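Local coordinates for afamin (Homo sapiens, PDB 6FAK), which carries hydrophobic molecules in body fluids, binds vitamin E and keeps lipidated Wnt proteins soluble and active, at residues I229-L234 and F330-F335; D314-C319 and N368-Y373; S275-E280 and K298-K303. All coordinates share one frame; numbering follows the deposited sequence.

Interaction 1: I229-L234 and F330-F335; sequences IEFKEL and FAKFTF
The N-terminal end of helix 231-250 meets helix 326-339 inside the second albumin domain, chiefly through F231 and F335. No hydrogen bond crosses between the two segments. The contact is aromatic and aliphatic. The F231 and F335 rings meet obliquely, with centroids 5.5 Å apart and planes at 48°. Their closest approach is F231 CD1 to F335 CD2, 3.7 Å. With chi1 near trans (-177°), the F231 ring leaves its own helix and lies against the backbone of helix 326-339. There F231 CE1 lies 3.5 Å from K332 CA, and F231 CZ touches the methyl of A331. K332 lays its aliphatic stem over one face of the same ring. Its CG stands 4.2 Å from the F231 centroid, only 6° off the ring normal, a CH-pi contact. K332 NZ is farther off and adds at most a weak, long cation-pi attraction. Its salt-bridge partner is E336.

The albumin fold is all-helical, and this pair joins two helices of one domain. Residues 229-234 also belong to the region that forms the pocket for hydrophobic ligands. Helix 216-225 backs the contact: L222 touches L234, I219 touches A331 and S223 touches F335.

The F335 ring is enclosed from several directions. F231 CA sits above one face, offset toward the rim. At the ring edge, near its plane, I229 O lies 3.4 Å from F335 CZ. I229 CG2 reaches F335 CE1 at 3.9 Å, and L234 CG packs against F335 CD1. E230 is the N-cap of helix 231-250. Its OE1 accepts from K232 N at 3.0 Å in a nearly straight bond, and the amide meets the carboxylate from above its plane.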
loop_
_atom_site.group_PDB
_atom_site.type_symbol
_atom_site.label_atom_id
_atom_site.label_comp_id
_atom_site.label_asym_id
_atom_site.label_seq_id
_atom_site.Cartn_x
_atom_site.Cartn_y
_atom_site.Cartn_z
ATOM N N ILE A 229 -0.100 -3.952 27.017
ATOM C CA ILE A 229 -0.781 -5.245 26.863
ATOM C C ILE A 229 0.042 -6.408 27.413
ATOM O O ILE A 229 1.265 -6.379 27.314
ATOM C CB ILE A 229 -1.103 -5.483 25.356
ATOM C CG1 ILE A 229 -2.125 -6.598 25.151
ATOM C CG2 ILE A 229 0.177 -5.775 24.547
ATOM C CD1 ILE A 229 -2.503 -6.719 23.677
ATOM N N GLU A 230 -0.604 -7.437 27.974
ATOM C CA GLU A 230 0.089 -8.710 28.376
ATOM C C GLU A 230 0.363 -9.599 27.195
ATOM O O GLU A 230 -0.457 -9.668 26.262
ATOM C CB GLU A 230 -0.686 -9.515 29.446
ATOM C CG GLU A 230 -1.205 -10.937 29.083
ATOM C CD GLU A 230 -0.565 -12.139 29.834
ATOM O OE1 GLU A 230 0.610 -12.561 29.514
ATOM O OE2 GLU A 230 -1.292 -12.744 30.697
ATOM N N PHE A 231 1.465 -10.351 27.267
ATOM C CA PHE A 231 1.900 -11.190 26.153
ATOM C C PHE A 231 0.794 -12.143 25.658
ATOM O O PHE A 231 0.513 -12.211 24.472
ATOM C CB PHE A 231 3.198 -11.917 26.501
ATOM C CG PHE A 231 3.751 -12.749 25.374
ATOM C CD1 PHE A 231 4.187 -12.147 24.210
ATOM C CD2 PHE A 231 3.847 -14.123 25.479
ATOM C CE1 PHE A 231 4.687 -12.900 23.167
ATOM C CE2 PHE A 231 4.359 -14.878 24.444
ATOM C CZ PHE A 231 4.777 -14.260 23.283
ATOM N N LYS A 232 0.166 -12.872 26.567
ATOM C CA LYS A 232 -0.865 -13.812 26.185
ATOM C C LYS A 232 -2.028 -13.148 25.446
ATOM O O LYS A 232 -2.530 -13.695 24.462
ATOM C CB LYS A 232 -1.358 -14.620 27.399
ATOM C CG LYS A 232 -0.375 -15.668 27.793
ATOM C CD LYS A 232 -0.830 -16.477 29.020
ATOM C CE LYS A 232 -2.128 -17.297 28.885
ATOM N NZ LYS A 232 -2.053 -18.493 28.010
ATOM N N GLU A 233 -2.476 -11.983 25.927
ATOM C CA GLU A 233 -3.549 -11.227 25.289
ATOM C C GLU A 233 -3.105 -10.709 23.886
ATOM O O GLU A 233 -3.882 -10.779 22.965
ATOM C CB GLU A 233 -3.981 -10.048 26.150
ATOM C CG GLU A 233 -5.261 -9.390 25.702
ATOM C CD GLU A 233 -6.455 -10.348 25.748
ATOM O OE1 GLU A 233 -6.800 -10.838 26.851
ATOM O OE2 GLU A 233 -7.044 -10.616 24.677
ATOM N N LEU A 234 -1.879 -10.213 23.777
ATOM C CA LEU A 234 -1.274 -9.837 22.486
ATOM C C LEU A 234 -1.264 -11.004 21.478
ATOM O O LEU A 234 -1.677 -10.858 20.301
ATOM C CB LEU A 234 0.132 -9.299 22.741
ATOM C CG LEU A 234 1.056 -8.731 21.654
ATOM C CD1 LEU A 234 1.755 -9.787 20.894
ATOM C CD2 LEU A 234 0.287 -7.849 20.716
ATOM N N PHE A 330 10.896 -16.178 20.023
ATOM C CA PHE A 330 11.068 -14.976 19.154
ATOM C C PHE A 330 9.861 -14.009 19.118
ATOM O O PHE A 330 10.042 -12.785 18.980
ATOM C CB PHE A 330 11.581 -15.360 17.742
ATOM C CG PHE A 330 12.986 -15.924 17.748
ATOM C CD1 PHE A 330 14.051 -15.150 18.155
ATOM C CD2 PHE A 330 13.238 -17.242 17.358
ATOM C CE1 PHE A 330 15.341 -15.688 18.210
ATOM C CE2 PHE A 330 14.497 -17.778 17.396
ATOM C CZ PHE A 330 15.558 -17.007 17.845
ATOM N N ALA A 331 8.656 -14.541 19.206
ATOM C CA ALA A 331 7.472 -13.679 19.406
ATOM C C ALA A 331 7.563 -12.836 20.679
ATOM O O ALA A 331 7.265 -11.637 20.661
ATOM C CB ALA A 331 6.177 -14.508 19.410
ATOM N N LYS A 332 7.977 -13.470 21.790
ATOM C CA LYS A 332 8.174 -12.754 23.031
ATOM C C LYS A 332 9.299 -11.700 22.933
ATOM O O LYS A 332 9.171 -10.590 23.464
ATOM C CB LYS A 332 8.466 -13.697 24.193
ATOM C CG LYS A 332 8.213 -13.009 25.526
ATOM C CD LYS A 332 8.202 -13.962 26.692
ATOM C CE LYS A 332 7.509 -13.328 27.925
ATOM N NZ LYS A 332 7.689 -11.854 28.097
ATOM N N PHE A 333 10.400 -12.048 22.291
ATOM C CA PHE A 333 11.458 -11.063 22.018
ATOM C C PHE A 333 10.911 -9.870 21.206
ATOM O O PHE A 333 11.123 -8.719 21.566
ATOM C CB PHE A 333 12.651 -11.683 21.278
ATOM C CG PHE A 333 13.662 -10.651 20.870
ATOM C CD1 PHE A 333 14.523 -10.101 21.808
ATOM C CD2 PHE A 333 13.687 -10.168 19.542
ATOM C CE1 PHE A 333 15.428 -9.116 21.429
ATOM C CE2 PHE A 333 14.595 -9.207 19.157
ATOM C CZ PHE A 333 15.465 -8.667 20.087
ATOM N N THR A 334 10.134 -10.169 20.178
ATOM C CA THR A 334 9.612 -9.150 19.304
ATOM C C THR A 334 8.666 -8.203 20.125
ATOM O O THR A 334 8.782 -6.987 20.066
ATOM C CB THR A 334 8.894 -9.765 18.086
ATOM O OG1 THR A 334 9.751 -10.685 17.366
ATOM C CG2 THR A 334 8.390 -8.639 17.185
ATOM N N PHE A 335 7.790 -8.820 20.928
ATOM C CA PHE A 335 6.904 -8.114 21.874
ATOM C C PHE A 335 7.688 -7.174 22.799
ATOM O O PHE A 335 7.420 -5.958 22.864
ATOM C CB PHE A 335 6.089 -9.133 22.656
ATOM C CG PHE A 335 5.436 -8.601 23.880
ATOM C CD1 PHE A 335 4.374 -7.703 23.784
ATOM C CD2 PHE A 335 5.856 -9.018 25.145
ATOM C CE1 PHE A 335 3.745 -7.242 24.954
ATOM C CE2 PHE A 335 5.238 -8.558 26.296
ATOM C CZ PHE A 335 4.183 -7.663 26.209
#

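Interaction 2: D314-C319 and N368-Y373; sequences DSENVC and NPPGCY
E316 and P370 bring the two backbones closest, with their CA atoms 6.0 Å apart. Residues 314-317 form the turn that leads into helix 318-324. A short helix runs to Y373; N368, its N-cap, accepts only weakly from G371 N through OD1. S315 OG accepts from N317 N, an ST turn that shapes the first segment just before its helix. Both segments belong to the second albumin domain and carry cysteines of the family's characteristic paired disulfides: C319 is bonded to C364, and C372 to the adjacent C363.

Y373 is the main side chain of the contact. Its CG takes the position between the backbone N and the carbonyl carbon (chi1 62°), and the ring extends across to the turn. The phenol donates to S315 O at 2.7 Å from Y373 OH. This bond lies in the carbonyl plane, on a lone pair. A water adds a second link: it donates to Y373 OH and accepts from C319 N, with a weak bond to E316 O. The hydroxyl thus ties the ring to the turn directly and through the water.

The ring is held on both faces. V318 CB stands over one, its CH-pi distance to the Y373 centroid 4.0 Å. P370 CA lies 3.6 Å above the opposite face, offset toward the rim. A leucine in place of Y373 would probably leave S315 O and the bridging water without their phenol partner and open a gap between V318 and P370. L360 of helix 346-363 touches both V318 and Y373.

E316 crosses P370 obliquely, its CG 3.8 Å from P370 CG. C319 SG makes an oblique sulfur-aromatic contact with Y373, and the same sulfur lies 3.9 Å from P369 CB.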
loop_
_atom_site.group_PDB
_atom_site.type_symbol
_atom_site.label_atom_id
_atom_site.label_comp_id
_atom_site.label_asym_id
_atom_site.label_seq_id
_atom_site.Cartn_x
_atom_site.Cartn_y
_atom_site.Cartn_z
ATOM N N ASP A 314 21.109 -11.231 29.230
ATOM C CA ASP A 314 21.764 -11.419 30.546
ATOM C C ASP A 314 21.424 -12.721 31.240
ATOM O O ASP A 314 22.071 -13.067 32.196
ATOM C CB ASP A 314 21.409 -10.265 31.490
ATOM C CG ASP A 314 21.713 -8.897 30.883
ATOM O OD1 ASP A 314 22.468 -8.862 29.877
ATOM O OD2 ASP A 314 21.195 -7.861 31.398
ATOM N N SER A 315 20.398 -13.425 30.784
ATOM C CA SER A 315 19.944 -14.632 31.435
ATOM C C SER A 315 20.760 -15.776 30.885
ATOM O O SER A 315 21.131 -15.757 29.706
ATOM C CB SER A 315 18.480 -14.867 31.131
ATOM O OG SER A 315 18.075 -16.165 31.504
ATOM N N GLU A 316 21.021 -16.776 31.719
ATOM C CA GLU A 316 21.607 -18.017 31.254
ATOM C C GLU A 316 20.557 -19.023 30.779
ATOM O O GLU A 316 20.866 -20.185 30.594
ATOM C CB GLU A 316 22.470 -18.660 32.365
ATOM C CG GLU A 316 23.923 -18.241 32.311
ATOM C CD GLU A 316 24.810 -19.229 33.063
ATOM O OE1 GLU A 316 25.936 -19.499 32.599
ATOM O OE2 GLU A 316 24.371 -19.752 34.106
ATOM N N ASN A 317 19.312 -18.625 30.618
ATOM C CA ASN A 317 18.304 -19.549 30.111
ATOM C C ASN A 317 17.949 -19.323 28.645
ATOM O O ASN A 317 17.011 -19.931 28.153
ATOM C CB ASN A 317 17.060 -19.461 30.972
ATOM C CG ASN A 317 17.308 -19.934 32.380
ATOM O OD1 ASN A 317 18.228 -20.715 32.636
ATOM N ND2 ASN A 317 16.475 -19.480 33.303
ATOM N N VAL A 318 18.692 -18.484 27.937
ATOM C CA VAL A 318 18.281 -18.063 26.585
ATOM C C VAL A 318 18.219 -19.233 25.609
ATOM O O VAL A 318 17.191 -19.444 24.948
ATOM C CB VAL A 318 19.191 -16.958 26.044
ATOM C CG1 VAL A 318 18.851 -16.630 24.599
ATOM C CG2 VAL A 318 19.033 -15.664 26.872
ATOM N N CYS A 319 19.308 -20.006 25.513
ATOM C CA CYS A 319 19.349 -21.072 24.515
ATOM C C CYS A 319 18.296 -22.145 24.839
ATOM O O CYS A 319 17.681 -22.677 23.923
ATOM C CB CYS A 319 20.722 -21.706 24.412
ATOM S SG CYS A 319 22.005 -20.599 23.794
ATOM N N ASN A 368 30.909 -21.325 25.085
ATOM C CA ASN A 368 30.317 -20.486 26.158
ATOM C C ASN A 368 29.224 -19.572 25.611
ATOM O O ASN A 368 29.451 -18.346 25.384
ATOM C CB ASN A 368 31.418 -19.660 26.821
ATOM C CG ASN A 368 30.882 -18.701 27.872
ATOM O OD1 ASN A 368 29.821 -18.916 28.442
ATOM N ND2 ASN A 368 31.604 -17.634 28.094
ATOM N N PRO A 369 28.022 -20.149 25.385
ATOM C CA PRO A 369 26.942 -19.316 24.796
ATOM C C PRO A 369 26.599 -17.991 25.516
ATOM O O PRO A 369 26.509 -16.951 24.853
ATOM C CB PRO A 369 25.772 -20.281 24.703
ATOM C CG PRO A 369 26.451 -21.647 24.597
ATOM C CD PRO A 369 27.600 -21.554 25.549
ATOM N N PRO A 370 26.481 -17.992 26.856
ATOM C CA PRO A 370 26.184 -16.725 27.572
ATOM C C PRO A 370 27.213 -15.595 27.348
ATOM O O PRO A 370 26.849 -14.413 27.345
ATOM C CB PRO A 370 26.208 -17.159 29.042
ATOM C CG PRO A 370 25.719 -18.564 28.952
ATOM C CD PRO A 370 26.524 -19.105 27.808
ATOM N N GLY A 371 28.481 -15.961 27.183
ATOM C CA GLY A 371 29.524 -15.003 26.891
ATOM C C GLY A 371 29.420 -14.413 25.493
ATOM O O GLY A 371 29.935 -13.313 25.251
ATOM N N CYS A 372 28.763 -15.138 24.578
ATOM C CA CYS A 372 28.604 -14.752 23.190
ATOM C C CYS A 372 27.336 -13.896 23.011
ATOM O O CYS A 372 27.378 -12.844 22.360
ATOM C CB CYS A 372 28.570 -16.043 22.338
ATOM S SG CYS A 372 28.300 -15.902 20.576
ATOM N N TYR A 373 26.192 -14.347 23.529
ATOM C CA TYR A 373 24.934 -13.583 23.326
ATOM C C TYR A 373 24.724 -12.367 24.225
ATOM O O TYR A 373 23.873 -11.522 23.970
ATOM C CB TYR A 373 23.712 -14.507 23.350
ATOM C CG TYR A 373 23.414 -15.285 24.609
ATOM C CD1 TYR A 373 22.994 -14.645 25.774
ATOM C CD2 TYR A 373 23.406 -16.661 24.591
ATOM C CE1 TYR A 373 22.640 -15.359 26.907
ATOM C CE2 TYR A 373 23.061 -17.392 25.706
ATOM C CZ TYR A 373 22.660 -16.734 26.865
ATOM O OH TYR A 373 22.338 -17.438 27.962
HETATM O O HOH W 1 21.618 -20.235 27.375
#

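Interaction 3: S275-E280 and K298-K303; sequences SSKIKE and KDDRPK
K277 and D299 mark where two loops of the second albumin domain meet, one on each side of helix 288-295; their CA atoms are 6.0 Å apart. The loops lie in or beside the region that forms the pocket for hydrophobic ligands.

One charged pair crosses the contact. K277 NZ forms a salt bridge with D300 OD1 at 3.3 Å, and the two side chains cross at about a right angle. The lysine chain runs extended until a bend at its last torsion (chi4 -57°), which turns the ammonium toward D300. D299 OD1 is 5.0 Å from K277 NZ, so its negative charge probably adds to the local field without direct contact.

The hydrogen bonds of these two segments are weak. S276 N donates to D299 OD2 at 3.1 Å, but the N-H...O angle is only 127°. Within the first loop, S275 OG takes a weak bond from K277 N. Separately, the D299 backbone is hydrogen-bonded to K225, which links this loop to the end of helix 216-225.

Close contacts of carbon with oxygen accompany these bonds. S276 CB rests against the D299 carboxylate. K277 CE is 3.2 Å from D300 OD1 and passes 3.5 Å from K298 O.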
loop_
_atom_site.group_PDB
_atom_site.type_symbol
_atom_site.label_atom_id
_atom_site.label_comp_id
_atom_site.label_asym_id
_atom_site.label_seq_id
_atom_site.Cartn_x
_atom_site.Cartn_y
_atom_site.Cartn_z
ATOM N N SER A 275 -5.338 -0.597 26.261
ATOM C CA SER A 275 -5.062 0.772 25.843
ATOM C C SER A 275 -5.761 1.806 26.713
ATOM O O SER A 275 -6.671 1.498 27.480
ATOM C CB SER A 275 -5.480 0.964 24.385
ATOM O OG SER A 275 -4.923 2.145 23.817
ATOM N N SER A 276 -5.275 3.036 26.588
ATOM C CA SER A 276 -5.830 4.207 27.237
ATOM C C SER A 276 -6.403 5.217 26.231
ATOM O O SER A 276 -7.278 6.000 26.601
ATOM C CB SER A 276 -4.719 4.864 28.061
ATOM O OG SER A 276 -5.236 5.806 28.974
ATOM N N LYS A 277 -5.927 5.188 24.975
ATOM C CA LYS A 277 -6.182 6.243 23.982
ATOM C C LYS A 277 -7.154 5.833 22.854
ATOM O O LYS A 277 -6.913 6.158 21.684
ATOM C CB LYS A 277 -4.854 6.678 23.339
ATOM C CG LYS A 277 -3.799 7.211 24.291
ATOM C CD LYS A 277 -2.752 7.999 23.510
ATOM C CE LYS A 277 -1.582 8.447 24.363
ATOM N NZ LYS A 277 -2.012 9.264 25.526
ATOM N N ILE A 278 -8.243 5.136 23.194
ATOM C CA ILE A 278 -9.195 4.629 22.180
ATOM C C ILE A 278 -10.670 4.641 22.643
ATOM O O ILE A 278 -11.469 3.799 22.218
ATOM C CB ILE A 278 -8.802 3.190 21.717
ATOM C CG1 ILE A 278 -8.648 2.257 22.928
ATOM C CG2 ILE A 278 -7.521 3.202 20.881
ATOM C CD1 ILE A 278 -8.881 0.796 22.614
ATOM N N LYS A 279 -11.042 5.606 23.483
ATOM C CA LYS A 279 -12.394 5.636 24.071
ATOM C C LYS A 279 -13.450 6.140 23.098
ATOM O O LYS A 279 -14.525 5.549 22.984
ATOM C CB LYS A 279 -12.420 6.498 25.329
ATOM C CG LYS A 279 -13.627 6.245 26.222
ATOM C CD LYS A 279 -13.649 4.847 26.832
ATOM C CE LYS A 279 -12.402 4.573 27.664
ATOM N NZ LYS A 279 -12.590 3.463 28.634
ATOM N N GLU A 280 -13.142 7.244 22.416
ATOM C CA GLU A 280 -14.036 7.813 21.399
ATOM C C GLU A 280 -14.152 6.881 20.191
ATOM O O GLU A 280 -15.144 6.950 19.457
ATOM C CB GLU A 280 -13.576 9.215 20.947
ATOM C CG GLU A 280 -14.684 10.066 20.318
ATOM C CD GLU A 280 -14.194 10.975 19.199
ATOM O OE1 GLU A 280 -14.814 10.974 18.108
ATOM O OE2 GLU A 280 -13.186 11.688 19.406
ATOM N N LYS A 298 -0.153 6.041 19.397
ATOM C CA LYS A 298 0.457 5.041 20.282
ATOM C C LYS A 298 0.196 5.430 21.740
ATOM O O LYS A 298 0.370 6.593 22.124
ATOM C CB LYS A 298 1.973 4.899 20.039
ATOM C CG LYS A 298 2.377 4.510 18.606
ATOM C CD LYS A 298 3.865 4.127 18.512
ATOM C CE LYS A 298 4.665 4.935 17.487
ATOM N NZ LYS A 298 4.663 4.381 16.098
ATOM N N ASP A 299 -0.258 4.461 22.530
ATOM C CA ASP A 299 -0.441 4.638 23.972
ATOM C C ASP A 299 0.928 4.911 24.619
ATOM O O ASP A 299 1.971 4.531 24.067
ATOM C CB ASP A 299 -1.110 3.379 24.554
ATOM C CG ASP A 299 -1.528 3.521 26.012
ATOM O OD1 ASP A 299 -1.187 4.519 26.672
ATOM O OD2 ASP A 299 -2.209 2.608 26.513
ATOM N N ASP A 300 0.922 5.602 25.759
ATOM C CA ASP A 300 2.150 5.865 26.520
ATOM C C ASP A 300 2.650 4.538 27.072
ATOM O O ASP A 300 1.845 3.717 27.531
ATOM C CB ASP A 300 1.905 6.810 27.711
ATOM C CG ASP A 300 1.276 8.143 27.311
ATOM O OD1 ASP A 300 1.077 8.397 26.105
ATOM O OD2 ASP A 300 0.978 8.939 28.230
ATOM N N ARG A 301 3.968 4.329 27.032
ATOM C CA ARG A 301 4.580 3.155 27.660
ATOM C C ARG A 301 4.349 3.192 29.160
ATOM O O ARG A 301 4.345 4.275 29.747
ATOM C CB ARG A 301 6.086 3.110 27.424
ATOM C CG ARG A 301 6.507 2.450 26.128
ATOM C CD ARG A 301 8.021 2.472 26.050
ATOM N NE ARG A 301 8.534 3.795 25.689
ATOM C CZ ARG A 301 9.772 4.240 25.921
ATOM N NH1 ARG A 301 10.662 3.476 26.571
ATOM N NH2 ARG A 301 10.124 5.456 25.518
ATOM N N PRO A 302 4.144 2.015 29.782
ATOM C CA PRO A 302 4.218 1.966 31.240
ATOM C C PRO A 302 5.503 2.637 31.737
ATOM O O PRO A 302 6.592 2.145 31.478
ATOM C CB PRO A 302 4.202 0.460 31.538
ATOM C CG PRO A 302 3.404 -0.126 30.422
ATOM C CD PRO A 302 3.646 0.746 29.215
ATOM N N LYS A 303 5.349 3.809 32.356
ATOM C CA LYS A 303 6.413 4.519 33.109
ATOM C C LYS A 303 7.558 3.636 33.692
ATOM O O LYS A 303 8.741 4.008 33.604
ATOM C CB LYS A 303 5.778 5.405 34.212
ATOM C CG LYS A 303 4.642 4.765 35.026
ATOM C CD LYS A 303 3.919 5.748 35.951
ATOM C CE LYS A 303 4.812 6.305 37.055
ATOM N NZ LYS A 303 5.300 7.680 36.750
#

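All three contacts lie in the second albumin domain. From the N terminus, residues 229-234 come first and open interaction 1. Residues 275-280 and 298-303 follow, and interaction 3 closes its short loop around helix 288-295. That loop is nested inside the larger one of interaction 1. Next comes 314-319, which opens interaction 2 before 330-335 closes interaction 1. Interaction 2 closes at 368-373, so interactions 1 and 2 cross. Helices 318-324 and 326-339 are consecutive and link these two, whose centres are 21 Å apart. Interaction 1 joins helices 231-250 and 326-339, interaction 2 joins helices 318-324 and 369-373, and interaction 3 joins two loops.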